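Local coordinates for protein endosialidase (Enterobacteria phage phi92, PDB 4HIZ) that hydrolyses polymers of sialic acid internally, at alpha-2,8 and alpha-2,9 linkages, probably letting the phage digest the capsule of its bacterial host, at residues A50-R55 against P60-S65; G155-A160 against V212-N217; S227-V232 against G263-D268; G418-Q423 against V453-I458. All blocks are in the same frame, centred on the assembly; numbering follows the deposited sequence.

How the contacts relate
The four contacts form two pairs lying far apart. Contacts 1 and 4 have centres 9 Å apart and share a mixed sheet: strand 61-64 runs beside strand 456-460, with probable backbone bonds from T62 N to W455 O (2.9 Å) and from N457 N to T62 O (2.7 Å). Contacts 2 and 3, centres 10 Å apart, meet through strand 215-219, where N217 N lies 2.8 Å from G263 O, a probable hydrogen bond. Contact 3 reaches a sialic acid site through S227 and G228. Contact 1 lies on the opposite side of the chain's centre, about 54 Å away between centres. Contacts 2 and 4 approach to about 26 Å between nearest atoms.

Contact 1. Residues A50-R55 against P60-S65; sequences AFVYER and PLTYVS
A beta hairpin of strands 49-53 and 61-64 brings F51 and Y53 against Y63 and L61, and four backbone hydrogen bonds define its antiparallel register. The F51-Y63 pair is closed by F51 N to Y63 O and by Y63 N to F51 O, both 2.8 Å. Next along, Y53 N gives a hydrogen bond to L61 O at 2.9 Å and L61 N returns one to Y53 O at 3.1 Å, both straighter than the F51-Y63 bonds. The non-hydrogen-bonded pairs put A50, V52, T62 and V64 on one face, where A50 CB meets T62 CG2 at 3.6 Å. On the other face the phenol rings of Y53 and Y63 form an offset edge-to-face pair, planes 60° apart, the edge of Y53 turned to the face of Y63. Y53 has CG anti to the backbone N (chi1 170°), which brings CD2 within 3.8 Å of Y63 CE1. A water donates to Y53 O at 2.7 Å, accepts from R55 N and also binds Y63 OH, a hydroxyl bonded in addition to R435. The guanidinium of R55 forms a salt bridge with E421. The Y63 hydroxyl thus ends in a polar network while its ring packs against Y53, so the water links the backbone at Y53 and R55 to the partner strand.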
# COMPACT_ATOMS: atom_id res chain seq x y z
N ALA A 50 -4.40 38.80 -4.65
CA ALA A 50 -5.80 38.40 -4.63
C ALA A 50 -6.62 39.27 -5.57
O ALA A 50 -6.25 40.42 -5.84
CB ALA A 50 -6.35 38.46 -3.23
N PHE A 51 -7.75 38.72 -6.03
CA PHE A 51 -8.53 39.37 -7.09
C PHE A 51 -10.00 39.38 -6.68
O PHE A 51 -10.59 38.33 -6.45
CB PHE A 51 -8.37 38.59 -8.40
CG PHE A 51 -6.92 38.36 -8.76
CD1 PHE A 51 -6.20 39.34 -9.40
CD2 PHE A 51 -6.27 37.17 -8.41
CE1 PHE A 51 -4.84 39.14 -9.71
CE2 PHE A 51 -4.92 36.98 -8.69
CZ PHE A 51 -4.21 37.97 -9.34
N VAL A 52 -10.58 40.57 -6.58
CA VAL A 52 -12.02 40.68 -6.28
C VAL A 52 -12.79 40.67 -7.58
O VAL A 52 -12.53 41.49 -8.48
CB VAL A 52 -12.35 41.96 -5.53
CG1 VAL A 52 -13.86 41.97 -5.17
CG2 VAL A 52 -11.48 42.06 -4.28
N TYR A 53 -13.74 39.76 -7.69
CA TYR A 53 -14.40 39.49 -8.98
C TYR A 53 -15.87 39.18 -8.73
O TYR A 53 -16.20 38.45 -7.78
CB TYR A 53 -13.70 38.29 -9.65
CG TYR A 53 -14.43 37.74 -10.87
CD1 TYR A 53 -14.70 38.57 -11.96
CD2 TYR A 53 -14.83 36.40 -10.93
CE1 TYR A 53 -15.38 38.06 -13.10
CE2 TYR A 53 -15.48 35.88 -12.05
CZ TYR A 53 -15.76 36.72 -13.13
OH TYR A 53 -16.42 36.20 -14.22
N GLU A 54 -16.75 39.73 -9.55
CA GLU A 54 -18.19 39.42 -9.45
C GLU A 54 -18.64 38.48 -10.58
O GLU A 54 -19.16 38.91 -11.61
CB GLU A 54 -19.02 40.71 -9.49
CG GLU A 54 -18.73 41.64 -8.31
CD GLU A 54 -19.53 42.94 -8.32
OE1 GLU A 54 -20.54 43.06 -9.06
OE2 GLU A 54 -19.13 43.85 -7.56
N ARG A 55 -18.44 37.18 -10.35
CA ARG A 55 -18.97 36.16 -11.26
C ARG A 55 -20.46 36.38 -11.47
O ARG A 55 -20.98 36.36 -12.61
CB ARG A 55 -18.74 34.76 -10.67
CG ARG A 55 -19.09 33.64 -11.66
CD ARG A 55 -18.98 32.25 -11.02
NE ARG A 55 -20.13 31.98 -10.15
CZ ARG A 55 -21.27 31.42 -10.55
NH1 ARG A 55 -21.42 31.03 -11.83
NH2 ARG A 55 -22.25 31.23 -9.66
N PRO A 60 -19.56 40.15 -5.03
CA PRO A 60 -18.10 40.02 -5.13
C PRO A 60 -17.55 38.94 -4.18
O PRO A 60 -18.05 38.75 -3.04
CB PRO A 60 -17.59 41.41 -4.70
CG PRO A 60 -18.69 41.95 -3.79
CD PRO A 60 -19.98 41.36 -4.30
N LEU A 61 -16.56 38.22 -4.68
CA LEU A 61 -15.83 37.23 -3.92
C LEU A 61 -14.37 37.46 -4.28
O LEU A 61 -14.07 38.03 -5.35
CB LEU A 61 -16.27 35.81 -4.33
CG LEU A 61 -17.76 35.52 -4.07
CD1 LEU A 61 -18.19 34.24 -4.76
CD2 LEU A 61 -17.98 35.42 -2.53
N THR A 62 -13.46 37.02 -3.41
CA THR A 62 -12.02 37.25 -3.67
C THR A 62 -11.32 35.96 -3.97
O THR A 62 -11.55 34.96 -3.30
CB THR A 62 -11.39 37.96 -2.44
OG1 THR A 62 -12.08 39.21 -2.26
CG2 THR A 62 -9.87 38.20 -2.65
N TYR A 63 -10.48 35.97 -5.00
CA TYR A 63 -9.83 34.74 -5.45
C TYR A 63 -8.35 34.90 -5.21
O TYR A 63 -7.76 35.92 -5.62
CB TYR A 63 -10.11 34.56 -6.95
CG TYR A 63 -11.58 34.31 -7.23
CD1 TYR A 63 -12.51 35.37 -7.23
CD2 TYR A 63 -12.06 33.01 -7.41
CE1 TYR A 63 -13.86 35.14 -7.44
CE2 TYR A 63 -13.43 32.76 -7.63
CZ TYR A 63 -14.32 33.84 -7.66
OH TYR A 63 -15.67 33.62 -7.89
N VAL A 64 -7.72 33.93 -4.55
CA VAL A 64 -6.30 34.14 -4.18
C VAL A 64 -5.32 33.36 -5.04
O VAL A 64 -5.64 32.26 -5.51
CB VAL A 64 -6.04 33.80 -2.68
CG1 VAL A 64 -7.08 34.54 -1.81
CG2 VAL A 64 -6.12 32.30 -2.45
N SER A 65 -4.14 33.92 -5.24
CA SER A 65 -3.03 33.17 -5.84
C SER A 65 -2.27 32.43 -4.75
O SER A 65 -2.52 32.62 -3.57
CB SER A 65 -2.05 34.12 -6.57
OG SER A 65 -1.29 34.84 -5.60
O HOH W 1 -17.14 35.91 -7.89

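Contact 2. Residues G155-A160 against V212-N217; sequences GNRLYA and VGDAVN
D214 OD2 accepts from R157 NH1 at 2.9 Å, N-H...O angle 158°, and also from the backbone N of K211. The arginine bond is a salt bridge drawn through the syn lone pair of OD2, and the oxygen lies in the guanidinium plane, at its edge. Beside this bond a water closes the ring: it accepts from R157 NH2 at 2.9 Å and donates to D214 OD1 at 2.7 Å. With the two planes only 9° apart, guanidinium and carboxylate lie nearly flat with each other, held by one direct and one water-mediated link. R157 and D214 arrive from opposite directions, and a bend at chi3 (61°) of the arginine turns its head toward the acid; the CA atoms of the two residues remain 11.0 Å apart. Further bonds, NH1 to G209 O and NH2 to S179 OG, help fix the rotation of the guanidinium, whose charge is buried and probably balanced by the aspartate. R157 opens strand 157-166, which lies between strands 144-154 and 172-181 of a propeller sheet, whereas D214 immediately precedes strand 215-219, flanked by 261-264 and 230-237 in the sheet inserted between propeller strands 172-181 and 272-275.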
# COMPACT_ATOMS: atom_id res chain seq x y z
N GLY A 155 -12.60 16.99 29.72
CA GLY A 155 -12.10 16.42 30.96
C GLY A 155 -11.37 15.09 30.78
O GLY A 155 -11.62 14.12 31.52
N ASN A 156 -10.48 15.04 29.79
CA ASN A 156 -9.74 13.81 29.45
C ASN A 156 -10.59 12.58 29.10
O ASN A 156 -10.11 11.45 29.20
CB ASN A 156 -8.70 13.48 30.57
CG ASN A 156 -7.66 14.56 30.66
OD1 ASN A 156 -7.11 14.98 29.63
ND2 ASN A 156 -7.41 15.07 31.88
N ARG A 157 -11.83 12.80 28.67
CA ARG A 157 -12.62 11.72 28.08
C ARG A 157 -13.06 12.09 26.67
O ARG A 157 -13.33 13.27 26.37
CB ARG A 157 -13.90 11.48 28.90
CG ARG A 157 -13.64 11.08 30.38
CD ARG A 157 -14.96 10.70 31.12
NE ARG A 157 -15.61 9.55 30.49
CZ ARG A 157 -15.28 8.27 30.70
NH1 ARG A 157 -14.30 7.95 31.54
NH2 ARG A 157 -15.95 7.30 30.09
N LEU A 158 -13.18 11.07 25.82
CA LEU A 158 -13.85 11.25 24.53
C LEU A 158 -15.36 11.21 24.73
O LEU A 158 -15.88 10.30 25.38
CB LEU A 158 -13.47 10.07 23.64
CG LEU A 158 -13.96 10.16 22.19
CD1 LEU A 158 -13.33 11.38 21.43
CD2 LEU A 158 -13.69 8.83 21.40
N TYR A 159 -16.08 12.16 24.14
CA TYR A 159 -17.53 12.15 24.16
C TYR A 159 -18.03 12.16 22.72
O TYR A 159 -17.48 12.87 21.90
CB TYR A 159 -18.07 13.38 24.90
CG TYR A 159 -18.07 13.19 26.40
CD1 TYR A 159 -19.13 12.53 27.04
CD2 TYR A 159 -16.99 13.62 27.17
CE1 TYR A 159 -19.11 12.31 28.45
CE2 TYR A 159 -16.95 13.42 28.58
CZ TYR A 159 -18.00 12.75 29.19
OH TYR A 159 -17.97 12.54 30.54
N ALA A 160 -19.07 11.40 22.45
CA ALA A 160 -19.66 11.42 21.12
C ALA A 160 -21.17 11.21 21.24
O ALA A 160 -21.62 10.41 22.08
CB ALA A 160 -19.04 10.31 20.24
N VAL A 212 -15.55 4.05 37.04
CA VAL A 212 -15.45 2.66 37.44
C VAL A 212 -15.51 1.72 36.22
O VAL A 212 -16.38 1.88 35.33
CB VAL A 212 -16.60 2.30 38.40
CG1 VAL A 212 -16.60 0.81 38.69
CG2 VAL A 212 -16.46 3.11 39.69
N GLY A 213 -14.58 0.76 36.19
CA GLY A 213 -14.52 -0.19 35.10
C GLY A 213 -13.53 0.22 34.02
O GLY A 213 -13.17 -0.61 33.16
N ASP A 214 -13.09 1.48 34.04
CA ASP A 214 -12.10 1.92 33.01
C ASP A 214 -10.78 1.17 33.19
O ASP A 214 -10.40 0.81 34.30
CB ASP A 214 -11.91 3.44 33.01
CG ASP A 214 -13.07 4.16 32.35
OD1 ASP A 214 -13.87 3.49 31.66
OD2 ASP A 214 -13.16 5.41 32.50
N ALA A 215 -10.10 0.94 32.07
CA ALA A 215 -8.89 0.12 32.02
C ALA A 215 -7.67 1.01 32.04
O ALA A 215 -7.60 1.99 31.29
CB ALA A 215 -8.91 -0.68 30.71
N VAL A 216 -6.69 0.66 32.90
CA VAL A 216 -5.50 1.50 33.08
C VAL A 216 -4.26 0.63 33.17
O VAL A 216 -4.36 -0.59 33.18
CB VAL A 216 -5.62 2.39 34.35
CG1 VAL A 216 -6.88 3.27 34.26
CG2 VAL A 216 -5.64 1.52 35.61
N ASN A 217 -3.08 1.26 33.20
CA ASN A 217 -1.85 0.49 33.28
C ASN A 217 -0.83 1.28 34.09
O ASN A 217 -0.73 2.51 33.94
CB ASN A 217 -1.31 0.26 31.85
CG ASN A 217 0.04 -0.41 31.83
OD1 ASN A 217 1.06 0.26 31.75
ND2 ASN A 217 0.05 -1.75 31.85
O HOH W 2 -15.78 4.45 30.07

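Contact 3. Residues S227-V232 against G263-D268; sequences SGNMTV and GTRFWD. With SIA (N-acetyl-alpha-neuraminic acid), chain D; SLB (N-acetyl-beta-neuraminic acid), chain B.
N229 and M230 are the residues that meet R265, and the path to them starts at S227 in a sialic acid site. S227 OG, anti to its own backbone nitrogen (chi1 169°), donates to O1A of the carboxylate of SIA, the alpha-sialic acid, with S227 OG and SIA O1A 2.7 Å apart. That sugar is also bound by N220 N and S219 OG, and G228, next in sequence, belongs to the same pocket. The backbone N of S227 makes a weak bond to M230 SD. The chain corners at N229, whose amide lies stacked on the guanidinium of R265: the planes differ by 7°, and N229 CG sits 3.4 Å above the guanidinium plane, toward its rim. N229 OD1 comes within 3.3 Å of R265 CD, but its hydrogen bond goes to N217 ND2. M230 then offers its carbonyl O to R265 NH2 at 2.9 Å; the oxygen lies near the guanidinium plane, although the donor stands above the carbonyl plane rather than on a lone pair. R265 NH1 makes a salt bridge to D268 OD2, 2.9 Å away, and NE bonds V216 O. D501 of the third subunit packs on R265 and D268. Three nitrogens of the guanidinium are therefore engaged, which fixes its rotation and steadies it against the amide, one corner away from the residues that hold the sugar.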
# COMPACT_ATOMS: atom_id res chain seq x y z
N SER A 227 0.52 -2.44 39.56
CA SER A 227 1.50 -2.83 38.54
C SER A 227 0.75 -3.41 37.34
O SER A 227 -0.19 -4.19 37.53
CB SER A 227 2.45 -3.91 39.12
OG SER A 227 3.24 -4.50 38.09
N GLY A 228 1.17 -3.02 36.13
CA GLY A 228 0.58 -3.64 34.97
C GLY A 228 -0.84 -3.18 34.71
O GLY A 228 -1.25 -2.10 35.14
N ASN A 229 -1.58 -4.01 34.00
CA ASN A 229 -2.95 -3.69 33.62
C ASN A 229 -3.88 -3.86 34.81
O ASN A 229 -3.88 -4.92 35.46
CB ASN A 229 -3.40 -4.64 32.51
CG ASN A 229 -2.85 -4.27 31.17
OD1 ASN A 229 -2.22 -3.24 31.00
ND2 ASN A 229 -3.10 -5.12 30.18
N MET A 230 -4.66 -2.83 35.10
CA MET A 230 -5.63 -2.88 36.22
C MET A 230 -6.91 -2.19 35.78
O MET A 230 -6.98 -1.65 34.67
CB MET A 230 -5.05 -2.19 37.47
CG MET A 230 -3.69 -2.84 37.90
SD MET A 230 -3.13 -2.21 39.49
CE MET A 230 -4.07 -3.22 40.67
N THR A 231 -7.93 -2.22 36.65
CA THR A 231 -9.24 -1.65 36.35
C THR A 231 -9.60 -0.69 37.47
O THR A 231 -9.26 -0.93 38.62
CB THR A 231 -10.31 -2.78 36.24
OG1 THR A 231 -9.97 -3.62 35.12
CG2 THR A 231 -11.65 -2.20 36.00
N VAL A 232 -10.28 0.41 37.15
CA VAL A 232 -10.71 1.34 38.17
C VAL A 232 -11.82 0.72 39.01
O VAL A 232 -12.87 0.33 38.49
CB VAL A 232 -11.17 2.67 37.55
CG1 VAL A 232 -11.83 3.59 38.61
CG2 VAL A 232 -9.98 3.35 36.80
N GLY A 263 -0.78 4.92 32.24
CA GLY A 263 -1.45 5.09 30.95
C GLY A 263 -2.88 4.59 31.04
O GLY A 263 -3.16 3.59 31.74
N THR A 264 -3.80 5.27 30.36
CA THR A 264 -5.10 4.66 30.19
C THR A 264 -4.99 3.58 29.11
O THR A 264 -4.01 3.53 28.34
CB THR A 264 -6.14 5.68 29.74
OG1 THR A 264 -5.70 6.26 28.51
CG2 THR A 264 -6.29 6.78 30.81
N ARG A 265 -6.02 2.74 29.05
CA ARG A 265 -6.18 1.76 27.98
C ARG A 265 -7.53 2.02 27.32
O ARG A 265 -8.54 1.39 27.65
CB ARG A 265 -6.11 0.33 28.53
CG ARG A 265 -4.73 0.01 29.16
CD ARG A 265 -4.61 -1.47 29.48
NE ARG A 265 -5.28 -1.82 30.74
CZ ARG A 265 -6.11 -2.84 30.92
NH1 ARG A 265 -6.45 -3.63 29.89
NH2 ARG A 265 -6.61 -3.08 32.13
N PHE A 266 -7.54 3.01 26.42
CA PHE A 266 -8.75 3.45 25.75
C PHE A 266 -9.50 2.27 25.10
O PHE A 266 -10.72 2.14 25.23
CB PHE A 266 -8.35 4.48 24.66
CG PHE A 266 -9.48 4.87 23.70
CD1 PHE A 266 -10.34 5.89 24.03
CD2 PHE A 266 -9.61 4.25 22.46
CE1 PHE A 266 -11.36 6.30 23.14
CE2 PHE A 266 -10.63 4.64 21.56
CZ PHE A 266 -11.49 5.68 21.88
N TRP A 267 -8.77 1.44 24.38
CA TRP A 267 -9.37 0.37 23.62
C TRP A 267 -9.84 -0.81 24.44
O TRP A 267 -10.58 -1.65 23.92
CB TRP A 267 -8.39 -0.12 22.51
CG TRP A 267 -8.09 0.96 21.47
CD1 TRP A 267 -8.81 1.22 20.34
CD2 TRP A 267 -7.03 1.93 21.50
NE1 TRP A 267 -8.25 2.29 19.65
CE2 TRP A 267 -7.15 2.73 20.34
CE3 TRP A 267 -5.99 2.20 22.40
CZ2 TRP A 267 -6.27 3.77 20.04
CZ3 TRP A 267 -5.09 3.24 22.09
CH2 TRP A 267 -5.24 4.01 20.92
N ASP A 268 -9.41 -0.87 25.71
CA ASP A 268 -9.88 -1.90 26.64
C ASP A 268 -10.96 -1.39 27.60
O ASP A 268 -11.46 -2.14 28.43
CB ASP A 268 -8.70 -2.46 27.46
CG ASP A 268 -7.70 -3.20 26.61
OD1 ASP A 268 -8.06 -3.73 25.53
OD2 ASP A 268 -6.53 -3.26 27.02
C1 SIA D . 5.84 -2.61 36.82
C2 SIA D . 5.93 -3.81 35.88
C3 SIA D . 4.76 -3.83 34.86
C4 SIA D . 4.93 -2.80 33.75
C5 SIA D . 6.34 -2.86 33.13
C6 SIA D . 7.41 -2.81 34.22
C7 SIA D . 8.81 -3.07 33.65
C8 SIA D . 9.94 -2.91 34.67
C9 SIA D . 9.70 -1.80 35.68
C10 SIA D . 6.67 -1.89 30.89
C11 SIA D . 6.74 -0.62 30.09
N5 SIA D . 6.46 -1.74 32.20
O1A SIA D . 4.74 -2.39 37.36
O1B SIA D . 6.83 -1.87 37.05
O4 SIA D . 3.94 -3.04 32.72
O6 SIA D . 7.20 -3.81 35.22
O7 SIA D . 8.81 -4.44 33.21
O8 SIA D . 10.07 -4.14 35.38
O9 SIA D . 9.39 -2.34 36.98
O10 SIA D . 6.81 -3.00 30.37
C1 SLB B . 3.71 -6.80 42.47
C2 SLB B . 4.94 -7.62 42.13
C3 SLB B . 5.98 -7.64 43.24
C4 SLB B . 7.18 -8.38 42.86
C5 SLB B . 7.82 -7.89 41.60
C6 SLB B . 6.86 -7.54 40.47
C7 SLB B . 7.44 -6.43 39.65
C8 SLB B . 6.42 -6.19 38.60
C9 SLB B . 6.97 -5.23 37.56
C10 SLB B . 10.10 -8.40 40.76
C11 SLB B . 11.17 -9.38 40.23
N5 SLB B . 8.78 -8.87 41.11
O1A SLB B . 3.80 -5.54 42.50
O1B SLB B . 2.63 -7.42 42.70
O2 SLB B . 4.36 -8.90 41.92
O4 SLB B . 8.15 -8.40 43.95
O6 SLB B . 5.51 -7.14 40.81
O7 SLB B . 7.58 -5.25 40.44
O8 SLB B . 6.07 -7.43 38.01
O9 SLB B . 5.93 -4.99 36.64
O10 SLB B . 10.38 -7.22 40.88

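Contact 4. Residues G418-Q423 against V453-I458; sequences GEWEGQ and VQWFNI
V453 lies behind the indole of W455, the residue that meets W420: its CG2 stands 4.2 Å above the ring plane, toward the rim, on the face opposite W420. Q454 follows with its amide nitrogen bonded to T62 OG1 of the neighbouring strand and its CG 3.7 Å above the ring of F456. W455 itself makes the contact. Its CG lies beside the backbone N (chi1 -70°), and the ring presents a face to W420, whose CG is anti to the backbone N (chi1 -176°) so that the indole reaches across from the loop between strands 407-413 and 435-442. The pair is edge-to-face: the planes of the six-membered rings stand at 79° and their centroids are 5.1 Å apart. A single atom does the touching, W420 CZ2, which hangs 3.6 Å above the W455 plane over its centre and lies 3.8 Å from W455 CE2. Every other atom of that six-membered ring is within 4.1 Å of it. F437 of strand 435-442 packs against both tryptophans, while F390 adds another ring beside W455. Past W455, F456 of strand 456-460 meets F69 edge-to-face. No hydrogen bond joins the two segments, so the contact rests on dispersion and on the attraction of an aromatic C-H for a pi face, buried in an aromatic cluster that joins the loop to this strand.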
# COMPACT_ATOMS: atom_id res chain seq x y z
N GLY A 418 -20.52 26.99 -8.67
CA GLY A 418 -21.47 28.04 -8.99
C GLY A 418 -22.72 28.04 -8.11
O GLY A 418 -23.64 28.83 -8.36
N GLU A 419 -22.79 27.18 -7.10
CA GLU A 419 -23.96 27.18 -6.20
C GLU A 419 -23.81 28.15 -5.04
O GLU A 419 -24.79 28.42 -4.33
CB GLU A 419 -24.24 25.77 -5.65
CG GLU A 419 -24.56 24.77 -6.71
CD GLU A 419 -24.89 23.39 -6.15
OE1 GLU A 419 -24.93 23.21 -4.91
OE2 GLU A 419 -25.13 22.47 -6.96
N TRP A 420 -22.61 28.69 -4.84
CA TRP A 420 -22.38 29.48 -3.61
C TRP A 420 -23.27 30.74 -3.54
O TRP A 420 -23.89 31.05 -2.49
CB TRP A 420 -20.92 29.92 -3.52
CG TRP A 420 -20.59 30.65 -2.24
CD1 TRP A 420 -20.58 31.99 -2.06
CD2 TRP A 420 -20.15 30.07 -0.99
NE1 TRP A 420 -20.21 32.30 -0.76
CE2 TRP A 420 -19.91 31.13 -0.10
CE3 TRP A 420 -19.96 28.75 -0.54
CZ2 TRP A 420 -19.51 30.92 1.24
CZ3 TRP A 420 -19.53 28.54 0.77
CH2 TRP A 420 -19.32 29.62 1.64
N GLU A 421 -23.29 31.48 -4.63
CA GLU A 421 -23.97 32.78 -4.63
C GLU A 421 -25.47 32.65 -4.42
O GLU A 421 -26.12 31.70 -4.88
CB GLU A 421 -23.71 33.51 -5.96
CG GLU A 421 -22.22 33.94 -6.18
CD GLU A 421 -21.34 32.93 -6.89
OE1 GLU A 421 -21.66 31.71 -6.90
OE2 GLU A 421 -20.31 33.39 -7.45
N GLY A 422 -26.01 33.63 -3.72
CA GLY A 422 -27.44 33.65 -3.43
C GLY A 422 -28.25 33.62 -4.71
O GLY A 422 -27.90 34.29 -5.68
N GLN A 423 -29.33 32.83 -4.66
CA GLN A 423 -30.30 32.63 -5.73
C GLN A 423 -29.84 31.68 -6.83
O GLN A 423 -30.66 31.24 -7.63
CB GLN A 423 -30.83 33.96 -6.33
CG GLN A 423 -31.53 34.90 -5.32
CD GLN A 423 -32.90 34.40 -4.86
OE1 GLN A 423 -33.43 33.44 -5.41
NE2 GLN A 423 -33.47 35.05 -3.84
N VAL A 453 -18.76 41.51 4.15
CA VAL A 453 -17.93 40.32 4.34
C VAL A 453 -17.15 39.98 3.08
O VAL A 453 -17.68 40.04 1.95
CB VAL A 453 -18.75 39.09 4.85
CG1 VAL A 453 -19.81 38.66 3.85
CG2 VAL A 453 -17.80 37.92 5.20
N GLN A 454 -15.87 39.65 3.28
CA GLN A 454 -14.97 39.29 2.20
C GLN A 454 -14.71 37.78 2.29
O GLN A 454 -13.96 37.31 3.15
CB GLN A 454 -13.67 40.08 2.31
CG GLN A 454 -12.72 39.74 1.17
CD GLN A 454 -11.53 40.65 1.09
OE1 GLN A 454 -11.16 41.29 2.07
NE2 GLN A 454 -10.93 40.75 -0.09
N TRP A 455 -15.34 37.02 1.40
CA TRP A 455 -15.03 35.60 1.29
C TRP A 455 -13.89 35.37 0.30
O TRP A 455 -13.91 35.88 -0.84
CB TRP A 455 -16.25 34.85 0.77
CG TRP A 455 -17.43 34.74 1.73
CD1 TRP A 455 -18.64 35.41 1.67
CD2 TRP A 455 -17.54 33.80 2.79
NE1 TRP A 455 -19.47 34.96 2.67
CE2 TRP A 455 -18.84 33.96 3.36
CE3 TRP A 455 -16.69 32.83 3.32
CZ2 TRP A 455 -19.29 33.18 4.43
CZ3 TRP A 455 -17.12 32.05 4.37
CH2 TRP A 455 -18.42 32.23 4.93
N PHE A 456 -12.89 34.61 0.74
CA PHE A 456 -11.75 34.25 -0.10
C PHE A 456 -11.89 32.82 -0.58
O PHE A 456 -11.99 31.90 0.22
CB PHE A 456 -10.46 34.33 0.74
CG PHE A 456 -10.13 35.72 1.24
CD1 PHE A 456 -9.32 36.57 0.48
CD2 PHE A 456 -10.54 36.14 2.52
CE1 PHE A 456 -8.97 37.84 0.94
CE2 PHE A 456 -10.20 37.40 2.99
CZ PHE A 456 -9.41 38.25 2.22
N ASN A 457 -11.89 32.63 -1.90
CA ASN A 457 -11.78 31.29 -2.50
C ASN A 457 -10.32 30.86 -2.38
O ASN A 457 -9.43 31.44 -3.04
CB ASN A 457 -12.23 31.39 -3.98
CG ASN A 457 -12.14 30.07 -4.74
OD1 ASN A 457 -12.07 28.94 -4.16
ND2 ASN A 457 -12.10 30.20 -6.04
N ILE A 458 -10.07 29.89 -1.49
CA ILE A 458 -8.69 29.49 -1.12
C ILE A 458 -8.23 28.17 -1.77
O ILE A 458 -7.02 27.88 -1.79
CB ILE A 458 -8.57 29.36 0.40
CG1 ILE A 458 -9.74 28.54 1.00
CG2 ILE A 458 -8.59 30.76 1.02
CD1 ILE A 458 -9.43 28.01 2.42